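Local structure of glucosidase (Croceicoccus marinus, 5Z3K) at residues G436-R442 against D455-G461. The protein is a GH39-family beta-glucosidase that probably hydrolyses O-glycosidic bonds, releasing glucose from beta-linked sugars. Numbering follows the deposited sequence.
Sequences GPHRVVR and DSHEGRG
Strands 438-442 and 455-459 run antiparallel, their axes 4.7 Å apart at closest approach and 166° between their directions, and Val440 with His457, like His438 with Gly459, forms a hydrogen-bonded pair. The bond from Val440 N to His457 O spans 2.9 Å and is nearly straight. On the face shared by these pairs, the His438 ring folds back over the partner strand; chi1 of 55° lays it across the Gly459 carbonyl, whose oxygen lies over the ring centre, 3.5 Å from its plane. One water joins His438 ND1 to the Gly436 and Gly461 oxygens; another bridges His438 NE2 and His457 NE2. Val440 CG2 packs 3.7 Å from His457 CE1. Arg442, bent at chi3 (84°), makes a side-on salt bridge to Asp455, with hydrogen bonds from NE to OD1 (3.0 Å) and from NH2 to OD2 (2.8 Å), the latter from above the carboxylate plane. A leucine in place of Arg442 would probably leave the Asp455 carboxylate without its cationic mate and freer to turn. On the opposite face, extended Arg439 reaches Ser456 OG through NH2 (3.3 Å). The two strands form a beta hairpin in the beta domain beside the TIM barrel: 452-459 is an outermost strand of its sheet, 438-446 also pairs with 474-482, and Val464 and Val466 of strand 464-469 pack against Val440.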
# COMPACT_ATOMS: atom_id res chain seq x y z
N GLY A 436 -4.85 -8.36 -36.83
CA GLY A 436 -5.20 -7.08 -37.40
C GLY A 436 -4.36 -5.94 -36.86
O GLY A 436 -3.33 -6.14 -36.21
N PRO A 437 -4.79 -4.70 -37.13
CA PRO A 437 -4.02 -3.54 -36.67
C PRO A 437 -3.96 -3.44 -35.15
O PRO A 437 -4.93 -3.71 -34.45
CB PRO A 437 -4.79 -2.35 -37.27
CG PRO A 437 -5.58 -2.94 -38.40
CD PRO A 437 -5.93 -4.32 -37.97
N HIS A 438 -2.79 -3.05 -34.66
CA HIS A 438 -2.59 -2.84 -33.23
C HIS A 438 -1.71 -1.61 -33.02
O HIS A 438 -1.03 -1.15 -33.94
CB HIS A 438 -1.96 -4.06 -32.55
CG HIS A 438 -0.67 -4.51 -33.17
ND1 HIS A 438 -0.52 -5.76 -33.74
CD2 HIS A 438 0.53 -3.91 -33.27
CE1 HIS A 438 0.72 -5.89 -34.19
NE2 HIS A 438 1.38 -4.78 -33.92
N ARG A 439 -1.73 -1.09 -31.79
CA ARG A 439 -0.88 0.02 -31.39
C ARG A 439 0.04 -0.41 -30.26
O ARG A 439 -0.40 -1.09 -29.33
CB ARG A 439 -1.72 1.23 -30.93
CG ARG A 439 -0.91 2.51 -30.82
CD ARG A 439 -1.73 3.74 -30.43
NE ARG A 439 -0.86 4.91 -30.35
CZ ARG A 439 -1.10 6.00 -29.62
NH1 ARG A 439 -2.21 6.08 -28.89
NH2 ARG A 439 -0.23 7.00 -29.61
N VAL A 440 1.31 -0.03 -30.36
CA VAL A 440 2.32 -0.27 -29.33
C VAL A 440 2.74 1.09 -28.77
O VAL A 440 3.28 1.92 -29.50
CB VAL A 440 3.54 -1.02 -29.88
CG1 VAL A 440 4.49 -1.38 -28.76
CG2 VAL A 440 3.11 -2.24 -30.69
N VAL A 441 2.51 1.29 -27.48
CA VAL A 441 2.92 2.52 -26.79
C VAL A 441 3.86 2.15 -25.65
O VAL A 441 3.71 1.10 -25.01
CB VAL A 441 1.69 3.29 -26.27
CG1 VAL A 441 2.12 4.55 -25.56
CG2 VAL A 441 0.75 3.63 -27.41
N ARG A 442 4.83 3.02 -25.38
CA ARG A 442 5.81 2.79 -24.33
C ARG A 442 5.89 4.01 -23.41
O ARG A 442 6.01 5.14 -23.89
CB ARG A 442 7.18 2.49 -24.94
CG ARG A 442 8.37 2.65 -24.01
CD ARG A 442 9.67 2.19 -24.70
NE ARG A 442 10.28 3.22 -25.54
CZ ARG A 442 11.33 3.97 -25.19
NH1 ARG A 442 11.89 3.81 -23.99
NH2 ARG A 442 11.82 4.87 -26.03
N ASP A 455 7.31 6.76 -27.02
CA ASP A 455 7.11 6.55 -28.44
C ASP A 455 5.92 5.62 -28.63
O ASP A 455 5.36 5.09 -27.67
CB ASP A 455 8.36 5.97 -29.12
CG ASP A 455 9.02 4.88 -28.30
OD1 ASP A 455 8.31 4.14 -27.61
OD2 ASP A 455 10.27 4.76 -28.37
N SER A 456 5.55 5.44 -29.89
CA SER A 456 4.41 4.61 -30.26
C SER A 456 4.44 4.39 -31.76
O SER A 456 4.98 5.21 -32.52
CB SER A 456 3.09 5.25 -29.84
OG SER A 456 2.78 6.32 -30.70
N HIS A 457 3.82 3.30 -32.18
CA HIS A 457 3.63 3.00 -33.59
C HIS A 457 2.46 2.05 -33.72
O HIS A 457 1.97 1.49 -32.74
CB HIS A 457 4.90 2.41 -34.21
CG HIS A 457 5.09 0.95 -33.93
ND1 HIS A 457 5.81 0.48 -32.85
CD2 HIS A 457 4.63 -0.15 -34.58
CE1 HIS A 457 5.79 -0.84 -32.85
NE2 HIS A 457 5.09 -1.25 -33.89
N GLU A 458 2.00 1.90 -34.96
CA GLU A 458 0.95 0.96 -35.28
C GLU A 458 1.49 -0.08 -36.24
O GLU A 458 2.37 0.20 -37.07
CB GLU A 458 -0.28 1.66 -35.88
CG GLU A 458 -0.83 2.78 -34.99
CD GLU A 458 -2.30 3.08 -35.27
OE1 GLU A 458 -2.83 2.60 -36.29
OE2 GLU A 458 -2.92 3.80 -34.45
N GLY A 459 0.97 -1.29 -36.12
CA GLY A 459 1.42 -2.39 -36.94
C GLY A 459 0.33 -3.42 -37.05
O GLY A 459 -0.79 -3.22 -36.58
N ARG A 460 0.67 -4.54 -37.69
CA ARG A 460 -0.26 -5.64 -37.89
C ARG A 460 0.43 -6.94 -37.48
O ARG A 460 1.63 -6.98 -37.22
CB ARG A 460 -0.74 -5.72 -39.34
CG ARG A 460 -1.57 -4.52 -39.82
CD ARG A 460 -2.13 -4.75 -41.23
NE ARG A 460 -3.44 -5.41 -41.21
CZ ARG A 460 -3.62 -6.72 -41.24
NH1 ARG A 460 -2.58 -7.54 -41.30
NH2 ARG A 460 -4.85 -7.23 -41.22
N GLY A 461 -0.35 -8.00 -37.43
CA GLY A 461 0.16 -9.29 -37.03
C GLY A 461 -0.22 -9.63 -35.60
O GLY A 461 -0.49 -8.75 -34.78
O HOH W 1 -2.88 -7.28 -33.92
O HOH W 2 4.39 -4.02 -34.53
O HOH W 3 1.03 5.20 -33.20
O HOH W 4 6.71 1.84 -29.49